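Lin2722 protein (Listeria innocua, PDB 3DS8) is of unknown function but belongs to an alpha/beta-hydrolase family and is probably a serine hydrolase, its substrate not established. Local coordinates at residues 39-53 / 79-93. Numbering follows the deposited sequence.
Sequences MTVNSEGKIKFEGKL and WLKIAMEDLKSRYGF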
HETATM    1  N   MSE A  39      -9.827  12.898   2.836  1.00 15.49           N
HETATM    2  CA  MSE A  39      -8.826  13.946   2.742  1.00 18.32           C
HETATM    3  C   MSE A  39      -8.343  13.999   1.328  1.00 16.93           C
HETATM    4  O   MSE A  39      -8.089  12.971   0.736  1.00 15.30           O
HETATM    5  CB  MSE A  39      -7.587  13.676   3.579  1.00 17.95           C
HETATM    6  CG  MSE A  39      -7.727  13.830   5.028  1.00 24.48           C
HETATM    7 SE   MSE A  39      -5.888  13.765   5.812  1.00 36.81          SE
HETATM    8  CE  MSE A  39      -5.221  15.461   5.320  1.00 27.82           C
ATOM      9  N   THR A  40      -8.149  15.200   0.794  1.00 16.74           N
ATOM     10  CA  THR A  40      -7.590  15.288  -0.528  1.00 18.90           C
ATOM     11  C   THR A  40      -6.502  16.361  -0.558  1.00 18.75           C
ATOM     12  O   THR A  40      -6.514  17.301   0.250  1.00 17.34           O
ATOM     13  CB  THR A  40      -8.705  15.601  -1.520  1.00 19.83           C
ATOM     14  OG1 THR A  40      -9.382  16.774  -1.104  1.00 22.62           O
ATOM     15  CG2 THR A  40      -9.770  14.448  -1.570  1.00 20.88           C
ATOM     16  N   VAL A  41      -5.570  16.225  -1.488  1.00 19.54           N
ATOM     17  CA  VAL A  41      -4.432  17.165  -1.588  1.00 19.91           C
ATOM     18  C   VAL A  41      -4.230  17.512  -3.055  1.00 22.55           C
ATOM     19  O   VAL A  41      -4.530  16.721  -3.958  1.00 20.38           O
ATOM     20  CB  VAL A  41      -3.118  16.616  -0.912  1.00 20.91           C
ATOM     21  CG1 VAL A  41      -2.620  15.297  -1.603  1.00 20.18           C
ATOM     22  CG2 VAL A  41      -1.947  17.675  -0.929  1.00 21.37           C
ATOM     23  N   ASN A  42      -3.771  18.739  -3.268  1.00 22.17           N
ATOM     24  CA  ASN A  42      -3.503  19.288  -4.576  1.00 24.77           C
ATOM     25  C   ASN A  42      -2.132  19.949  -4.453  1.00 25.25           C
ATOM     26  O   ASN A  42      -1.933  20.823  -3.598  1.00 25.52           O
ATOM     27  CB  ASN A  42      -4.579  20.318  -4.880  1.00 24.94           C
ATOM     28  CG  ASN A  42      -4.483  20.926  -6.249  1.00 27.78           C
ATOM     29  OD1 ASN A  42      -3.453  20.880  -6.942  1.00 32.60           O
ATOM     30  ND2 ASN A  42      -5.569  21.556  -6.642  1.00 31.15           N
ATOM     31  N   SER A  43      -1.231  19.574  -5.342  1.00 26.60           N
ATOM     32  CA  SER A  43       0.107  20.159  -5.411  1.00 28.23           C
ATOM     33  C   SER A  43       0.098  21.669  -5.632  1.00 28.35           C
ATOM     34  O   SER A  43       1.140  22.298  -5.453  1.00 29.89           O
ATOM     35  CB  SER A  43       0.912  19.513  -6.546  1.00 28.65           C
ATOM     36  OG  SER A  43       0.430  19.933  -7.812  1.00 33.13           O
ATOM     37  N   GLU A  44      -1.042  22.234  -6.058  1.00 28.16           N
ATOM     38  CA  GLU A  44      -1.226  23.686  -6.219  1.00 29.57           C
ATOM     39  C   GLU A  44      -1.119  24.368  -4.866  1.00 28.12           C
ATOM     40  O   GLU A  44      -0.781  25.561  -4.794  1.00 28.75           O
ATOM     41  CB  GLU A  44      -2.616  24.040  -6.786  1.00 29.81           C
ATOM     42  CG  GLU A  44      -2.886  23.655  -8.251  1.00 33.48           C
ATOM     43  CD  GLU A  44      -4.389  23.727  -8.600  1.00 34.10           C
ATOM     44  OE1 GLU A  44      -5.074  24.701  -8.171  1.00 40.03           O
ATOM     45  OE2 GLU A  44      -4.885  22.782  -9.275  1.00 41.41           O
ATOM     46  N   GLY A  45      -1.463  23.621  -3.816  1.00 26.21           N
ATOM     47  CA  GLY A  45      -1.289  24.045  -2.446  1.00 24.32           C
ATOM     48  C   GLY A  45      -2.539  23.990  -1.562  1.00 23.89           C
ATOM     49  O   GLY A  45      -2.671  24.877  -0.715  1.00 24.63           O
ATOM     50  N   LYS A  46      -3.449  23.032  -1.780  1.00 20.82           N
ATOM     51  CA  LYS A  46      -4.673  22.897  -0.969  1.00 20.88           C
ATOM     52  C   LYS A  46      -4.760  21.521  -0.313  1.00 18.55           C
ATOM     53  O   LYS A  46      -4.439  20.515  -0.947  1.00 18.91           O
ATOM     54  CB  LYS A  46      -5.920  23.108  -1.820  1.00 22.03           C
ATOM     55  CG  LYS A  46      -5.899  24.436  -2.626  1.00 25.27           C
ATOM     56  CD  LYS A  46      -7.260  24.795  -3.217  1.00 24.84           C
ATOM     57  CE  LYS A  46      -7.134  25.522  -4.573  1.00 29.61           C
ATOM     58  NZ  LYS A  46      -8.449  25.508  -5.322  1.00 32.52           N
ATOM     59  N   ILE A  47      -5.186  21.482   0.947  1.00 16.49           N
ATOM     60  CA  ILE A  47      -5.462  20.239   1.685  1.00 16.73           C
ATOM     61  C   ILE A  47      -6.904  20.368   2.174  1.00 15.71           C
ATOM     62  O   ILE A  47      -7.263  21.384   2.732  1.00 15.51           O
ATOM     63  CB  ILE A  47      -4.560  20.101   2.932  1.00 16.75           C
ATOM     64  CG1 ILE A  47      -3.095  19.921   2.560  1.00 19.98           C
ATOM     65  CG2 ILE A  47      -4.982  18.891   3.805  1.00 18.57           C
ATOM     66  CD1 ILE A  47      -2.837  18.711   1.769  1.00 24.95           C
ATOM     67  N   LYS A  48      -7.691  19.334   2.008  1.00 15.93           N
ATOM     68  CA  LYS A  48      -9.093  19.380   2.402  1.00 16.62           C
ATOM     69  C   LYS A  48      -9.411  18.169   3.209  1.00 15.59           C
ATOM     70  O   LYS A  48      -9.026  17.070   2.810  1.00 15.47           O
ATOM     71  CB  LYS A  48      -9.980  19.375   1.175  1.00 17.13           C
ATOM     72  CG  LYS A  48     -11.457  19.553   1.499  1.00 20.99           C
ATOM     73  CD  LYS A  48     -12.415  19.402   0.243  1.00 22.27           C
ATOM     74  CE  LYS A  48     -11.753  19.800  -1.104  1.00 29.23           C
ATOM     75  NZ  LYS A  48     -12.792  19.919  -2.205  1.00 31.45           N
ATOM     76  N   PHE A  49     -10.101  18.386   4.325  1.00 15.07           N
ATOM     77  CA  PHE A  49     -10.632  17.332   5.187  1.00 15.82           C
ATOM     78  C   PHE A  49     -12.147  17.434   5.091  1.00 15.93           C
ATOM     79  O   PHE A  49     -12.708  18.548   5.201  1.00 14.46           O
ATOM     80  CB  PHE A  49     -10.369  17.580   6.684  1.00 17.42           C
ATOM     81  CG  PHE A  49      -8.925  17.617   7.111  1.00 19.57           C
ATOM     82  CD1 PHE A  49      -8.406  16.603   7.910  1.00 20.92           C
ATOM     83  CD2 PHE A  49      -8.132  18.708   6.822  1.00 19.01           C
ATOM     84  CE1 PHE A  49      -7.081  16.662   8.388  1.00 22.66           C
ATOM     85  CE2 PHE A  49      -6.785  18.776   7.284  1.00 20.83           C
ATOM     86  CZ  PHE A  49      -6.270  17.753   8.063  1.00 22.58           C
ATOM     87  N   GLU A  50     -12.800  16.290   4.941  1.00 16.56           N
ATOM     88  CA  GLU A  50     -14.267  16.192   5.059  1.00 17.76           C
ATOM     89  C   GLU A  50     -14.601  15.137   6.093  1.00 17.41           C
ATOM     90  O   GLU A  50     -14.244  13.958   5.938  1.00 15.55           O
ATOM     91  CB  GLU A  50     -14.887  15.812   3.724  1.00 18.10           C
ATOM     92  CG  GLU A  50     -14.675  16.854   2.631  1.00 21.08           C
ATOM     93  CD  GLU A  50     -15.046  16.313   1.238  1.00 24.63           C
ATOM     94  OE1 GLU A  50     -14.208  15.604   0.590  1.00 31.35           O
ATOM     95  OE2 GLU A  50     -16.189  16.604   0.798  1.00 34.27           O
ATOM     96  N   GLY A  51     -15.256  15.573   7.167  1.00 17.28           N
ATOM     97  CA  GLY A  51     -15.614  14.712   8.272  1.00 19.89           C
ATOM     98  C   GLY A  51     -14.801  15.047   9.515  1.00 21.29           C
ATOM     99  O   GLY A  51     -13.896  15.873   9.476  1.00 23.42           O
ATOM    100  N   LYS A  52     -15.120  14.407  10.611  1.00 22.75           N
ATOM    101  CA  LYS A  52     -14.449  14.637  11.870  1.00 23.79           C
ATOM    102  C   LYS A  52     -14.403  13.299  12.569  1.00 24.53           C
ATOM    103  O   LYS A  52     -15.437  12.638  12.679  1.00 26.33           O
ATOM    104  CB  LYS A  52     -15.258  15.615  12.725  1.00 24.93           C
ATOM    105  CG  LYS A  52     -14.722  15.827  14.157  1.00 26.53           C
ATOM    106  CD  LYS A  52     -13.463  16.654  14.098  1.00 31.33           C
ATOM    107  CE  LYS A  52     -12.674  16.740  15.419  1.00 31.60           C
ATOM    108  NZ  LYS A  52     -11.782  17.935  15.409  1.00 28.56           N
ATOM    109  N   LEU A  53     -13.251  12.925  13.099  1.00 23.67           N
ATOM    110  CA  LEU A  53     -13.149  11.691  13.890  1.00 23.95           C
ATOM    111  C   LEU A  53     -13.385  12.025  15.344  1.00 24.98           C
ATOM    112  O   LEU A  53     -12.899  13.066  15.836  1.00 25.51           O
ATOM    113  CB  LEU A  53     -11.772  11.047  13.691  1.00 23.54           C
ATOM    114  CG  LEU A  53     -11.439  10.738  12.243  1.00 22.59           C
ATOM    115  CD1 LEU A  53      -9.984  10.257  12.098  1.00 23.31           C
ATOM    116  CD2 LEU A  53     -12.429   9.708  11.676  1.00 20.82           C
ATOM    117  N   TRP A  79       3.507  14.748  -1.291  1.00 14.11           N
ATOM    118  CA  TRP A  79       2.223  15.393  -1.000  1.00 14.57           C
ATOM    119  C   TRP A  79       1.489  14.726   0.175  1.00 14.43           C
ATOM    120  O   TRP A  79       0.866  15.409   1.007  1.00 13.98           O
ATOM    121  CB  TRP A  79       1.340  15.437  -2.240  1.00 16.08           C
ATOM    122  CG  TRP A  79       1.967  16.145  -3.366  1.00 17.66           C
ATOM    123  CD1 TRP A  79       2.901  17.148  -3.308  1.00 21.36           C
ATOM    124  CD2 TRP A  79       1.710  15.912  -4.748  1.00 16.43           C
ATOM    125  NE1 TRP A  79       3.271  17.528  -4.595  1.00 22.80           N
ATOM    126  CE2 TRP A  79       2.546  16.785  -5.491  1.00 20.80           C
ATOM    127  CE3 TRP A  79       0.870  15.052  -5.435  1.00 16.13           C
ATOM    128  CZ2 TRP A  79       2.530  16.818  -6.893  1.00 21.94           C
ATOM    129  CZ3 TRP A  79       0.874  15.073  -6.833  1.00 17.91           C
ATOM    130  CH2 TRP A  79       1.664  15.966  -7.537  1.00 20.17           C
ATOM    131  N   LEU A  80       1.582  13.406   0.245  1.00 13.95           N
ATOM    132  CA  LEU A  80       1.038  12.655   1.375  1.00 14.79           C
ATOM    133  C   LEU A  80       1.679  13.104   2.689  1.00 14.99           C
ATOM    134  O   LEU A  80       0.967  13.323   3.672  1.00 14.62           O
ATOM    135  CB  LEU A  80       1.245  11.160   1.155  1.00 14.34           C
ATOM    136  CG  LEU A  80       0.779  10.187   2.239  1.00 14.38           C
ATOM    137  CD1 LEU A  80      -0.728  10.323   2.414  1.00 14.27           C
ATOM    138  CD2 LEU A  80       1.168   8.773   1.845  1.00 15.12           C
ATOM    139  N   LYS A  81       3.006  13.244   2.710  1.00 16.25           N
ATOM    140  CA  LYS A  81       3.712  13.743   3.907  1.00 16.64           C
ATOM    141  C   LYS A  81       3.154  15.077   4.384  1.00 15.82           C
ATOM    142  O   LYS A  81       2.899  15.275   5.553  1.00 15.63           O
ATOM    143  CB  LYS A  81       5.226  13.892   3.635  1.00 17.88           C
ATOM    144  CG  LYS A  81       6.021  14.912   4.515  1.00 22.22           C
ATOM    145  CD  LYS A  81       6.537  14.262   5.714  1.00 27.88           C
ATOM    146  CE  LYS A  81       7.618  15.091   6.431  1.00 26.84           C
ATOM    147  NZ  LYS A  81       7.788  16.555   6.136  1.00 30.34           N
ATOM    148  N   ILE A  82       2.939  15.998   3.455  1.00 15.84           N
ATOM    149  CA  ILE A  82       2.424  17.322   3.797  1.00 15.83           C
ATOM    150  C   ILE A  82       1.047  17.186   4.457  1.00 15.16           C
ATOM    151  O   ILE A  82       0.772  17.803   5.490  1.00 14.72           O
ATOM    152  CB  ILE A  82       2.362  18.239   2.553  1.00 15.40           C
ATOM    153  CG1 ILE A  82       3.798  18.541   2.057  1.00 18.02           C
ATOM    154  CG2 ILE A  82       1.595  19.529   2.851  1.00 15.52           C
ATOM    155  CD1 ILE A  82       3.857  19.170   0.652  1.00 17.37           C
ATOM    156  N   ALA A  83       0.214  16.349   3.873  1.00 16.08           N
ATOM    157  CA  ALA A  83      -1.129  16.086   4.397  1.00 16.01           C
ATOM    158  C   ALA A  83      -1.097  15.323   5.733  1.00 15.93           C
ATOM    159  O   ALA A  83      -1.905  15.602   6.651  1.00 15.12           O
ATOM    160  CB  ALA A  83      -1.938  15.334   3.363  1.00 16.20           C
HETATM  161  N   MSE A  84      -0.191  14.368   5.855  1.00 14.76           N
HETATM  162  CA  MSE A  84      -0.018  13.636   7.124  1.00 15.69           C
HETATM  163  C   MSE A  84       0.492  14.521   8.264  1.00 16.28           C
HETATM  164  O   MSE A  84       0.110  14.280   9.419  1.00 16.37           O
HETATM  165  CB  MSE A  84       0.910  12.441   6.960  1.00 15.69           C
HETATM  166  CG  MSE A  84       0.351  11.366   6.069  1.00 15.84           C
HETATM  167 SE   MSE A  84      -1.441  10.684   6.684  1.00 29.82          SE
HETATM  168  CE  MSE A  84      -2.644  11.845   5.578  1.00 20.31           C
ATOM    169  N   GLU A  85       1.268  15.564   7.947  1.00 16.61           N
ATOM    170  CA  GLU A  85       1.659  16.547   8.984  1.00 17.79           C
ATOM    171  C   GLU A  85       0.389  17.217   9.532  1.00 17.98           C
ATOM    172  O   GLU A  85       0.248  17.410  10.736  1.00 17.39           O
ATOM    173  CB  GLU A  85       2.643  17.600   8.468  1.00 18.62           C
ATOM    174  CG  GLU A  85       3.998  17.044   8.179  1.00 19.69           C
ATOM    175  CD  GLU A  85       4.913  18.033   7.417  1.00 23.60           C
ATOM    176  OE1 GLU A  85       4.421  18.813   6.569  1.00 33.81           O
ATOM    177  OE2 GLU A  85       6.137  17.991   7.637  1.00 29.22           O
ATOM    178  N   ASP A  86      -0.547  17.540   8.647  1.00 17.28           N
ATOM    179  CA  ASP A  86      -1.799  18.182   9.086  1.00 17.82           C
ATOM    180  C   ASP A  86      -2.678  17.209   9.852  1.00 17.38           C
ATOM    181  O   ASP A  86      -3.276  17.587  10.872  1.00 18.08           O
ATOM    182  CB  ASP A  86      -2.571  18.718   7.880  1.00 18.11           C
ATOM    183  CG  ASP A  86      -1.960  19.961   7.303  1.00 23.40           C
ATOM    184  OD1 ASP A  86      -1.097  20.588   7.969  1.00 28.15           O
ATOM    185  OD2 ASP A  86      -2.376  20.344   6.186  1.00 28.09           O
ATOM    186  N   LEU A  87      -2.769  15.968   9.378  1.00 17.07           N
ATOM    187  CA  LEU A  87      -3.563  14.942  10.087  1.00 16.64           C
ATOM    188  C   LEU A  87      -3.066  14.735  11.503  1.00 16.32           C
ATOM    189  O   LEU A  87      -3.868  14.713  12.444  1.00 16.88           O
ATOM    190  CB  LEU A  87      -3.534  13.621   9.345  1.00 16.12           C
ATOM    191  CG  LEU A  87      -4.466  12.524   9.888  1.00 17.04           C
ATOM    192  CD1 LEU A  87      -5.991  12.932   9.837  1.00 17.53           C
ATOM    193  CD2 LEU A  87      -4.235  11.206   9.175  1.00 16.84           C
ATOM    194  N   LYS A  88      -1.746  14.607  11.654  1.00 15.66           N
ATOM    195  CA  LYS A  88      -1.149  14.369  12.976  1.00 16.41           C
ATOM    196  C   LYS A  88      -1.336  15.619  13.850  1.00 16.55           C
ATOM    197  O   LYS A  88      -1.617  15.521  15.061  1.00 16.46           O
ATOM    198  CB  LYS A  88       0.322  13.970  12.892  1.00 15.77           C
ATOM    199  CG  LYS A  88       0.918  13.549  14.280  1.00 16.25           C
ATOM    200  CD  LYS A  88       2.245  12.815  14.205  1.00 17.74           C
ATOM    201  CE  LYS A  88       2.723  12.370  15.585  1.00 19.07           C
ATOM    202  NZ  LYS A  88       3.350  13.509  16.240  1.00 26.88           N
ATOM    203  N   SER A  89      -1.174  16.795  13.244  1.00 16.65           N
ATOM    204  CA  SER A  89      -1.409  18.027  13.975  1.00 18.24           C
ATOM    205  C   SER A  89      -2.808  18.089  14.546  1.00 18.75           C
ATOM    206  O   SER A  89      -2.979  18.474  15.724  1.00 20.23           O
ATOM    207  CB  SER A  89      -1.157  19.245  13.103  1.00 17.78           C
ATOM    208  OG  SER A  89      -1.254  20.404  13.895  1.00 22.37           O
ATOM    209  N   ARG A  90      -3.801  17.747  13.732  1.00 19.38           N
ATOM    210  CA  ARG A  90      -5.215  17.745  14.149  1.00 19.72           C
ATOM    211  C   ARG A  90      -5.546  16.671  15.184  1.00 19.01           C
ATOM    212  O   ARG A  90      -6.224  16.976  16.165  1.00 18.69           O
ATOM    213  CB  ARG A  90      -6.138  17.585  12.921  1.00 20.02           C
ATOM    214  CG  ARG A  90      -7.629  17.595  13.224  1.00 21.00           C
ATOM    215  CD  ARG A  90      -8.518  17.480  11.968  1.00 25.53           C
ATOM    216  NE  ARG A  90      -9.901  17.870  12.292  1.00 30.46           N
ATOM    217  CZ  ARG A  90     -11.002  17.593  11.582  1.00 31.10           C
ATOM    218  NH1 ARG A  90     -10.980  16.862  10.482  1.00 28.38           N
ATOM    219  NH2 ARG A  90     -12.157  18.073  12.022  1.00 33.67           N
ATOM    220  N   TYR A  91      -5.095  15.433  14.975  1.00 18.87           N
ATOM    221  CA  TYR A  91      -5.532  14.307  15.792  1.00 18.85           C
ATOM    222  C   TYR A  91      -4.454  13.610  16.611  1.00 19.44           C
ATOM    223  O   TYR A  91      -4.789  12.773  17.453  1.00 20.99           O
ATOM    224  CB  TYR A  91      -6.218  13.244  14.929  1.00 19.58           C
ATOM    225  CG  TYR A  91      -7.503  13.689  14.281  1.00 18.71           C
ATOM    226  CD1 TYR A  91      -8.647  13.862  15.027  1.00 22.49           C
ATOM    227  CD2 TYR A  91      -7.561  13.951  12.917  1.00 21.04           C
ATOM    228  CE1 TYR A  91      -9.832  14.277  14.442  1.00 23.50           C
ATOM    229  CE2 TYR A  91      -8.752  14.346  12.319  1.00 22.72           C
ATOM    230  CZ  TYR A  91      -9.876  14.500  13.090  1.00 21.32           C
ATOM    231  OH  TYR A  91     -11.060  14.898  12.511  1.00 24.43           O
ATOM    232  N   GLY A  92      -3.181  13.838  16.313  1.00 18.53           N
ATOM    233  CA  GLY A  92      -2.102  13.278  17.147  1.00 17.52           C
ATOM    234  C   GLY A  92      -1.634  11.838  16.904  1.00 16.55           C
ATOM    235  O   GLY A  92      -0.737  11.372  17.607  1.00 15.63           O
ATOM    236  N   PHE A  93      -2.169  11.168  15.875  1.00 16.11           N
ATOM    237  CA  PHE A  93      -1.879   9.770  15.596  1.00 16.16           C
ATOM    238  C   PHE A  93      -0.381   9.574  15.457  1.00 16.00           C
ATOM    239  O   PHE A  93       0.240  10.191  14.613  1.00 17.10           O
ATOM    240  CB  PHE A  93      -2.505   9.318  14.272  1.00 16.24           C
ATOM    241  CG  PHE A  93      -4.002   9.500  14.168  1.00 14.31           C
ATOM    242  CD1 PHE A  93      -4.856   8.979  15.129  1.00 20.37           C
ATOM    243  CD2 PHE A  93      -4.554  10.180  13.094  1.00 18.27           C
ATOM    244  CE1 PHE A  93      -6.250   9.128  15.007  1.00 19.41           C
ATOM    245  CE2 PHE A  93      -5.941  10.329  12.957  1.00 18.42           C
ATOM    246  CZ  PHE A  93      -6.783   9.823  13.935  1.00 19.17           C
TER
HETATM  247  O   HOH W   1      -8.908  17.477  16.753  1.00 35.81           O
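Tyr91 OH accepts a nearly straight bond from Leu53 N (3.0 Å, 168° at the hydrogen), which fastens the chain leaving strand 46-50 to the C-terminal end of helix 73-91. Next to it, Arg90 NH1 donates to Gly51 O at 3.2 Å, with the acceptor close to the guanidinium plane. The Arg90 chain runs extended, CG anti to the backbone N (chi1 -179°), and passes the Phe49 ring in the opposite direction, its guanidinium turned 84° from that ring. A water joins Lys52 NZ to Arg90 O. Leu53 lies over one face of the Tyr91 ring, while its CD1 meets the edge of Phe93 at CZ (3.7 Å).

Away from this polar end the contact is mostly apolar, though the Asp86 carboxylate lies against Ile47. Ala83 CB touches Met39 CE and Ile47 CD1, each at 3.8 Å, and Met39 sets its SE against Met84 CE (both selenomethionines). Phe49 brings CZ to Asp86 CB, and Val41 CG1 packs on Trp79 CB. Phe64 of strand 61-66, touching Val41, Ala83 and Met84, extends this layer.

The helix covers the hairpin at one margin of the alpha/beta-hydrolase sheet through an apolar middle, with hydrogen bonds fixing the connection beyond its edge strand.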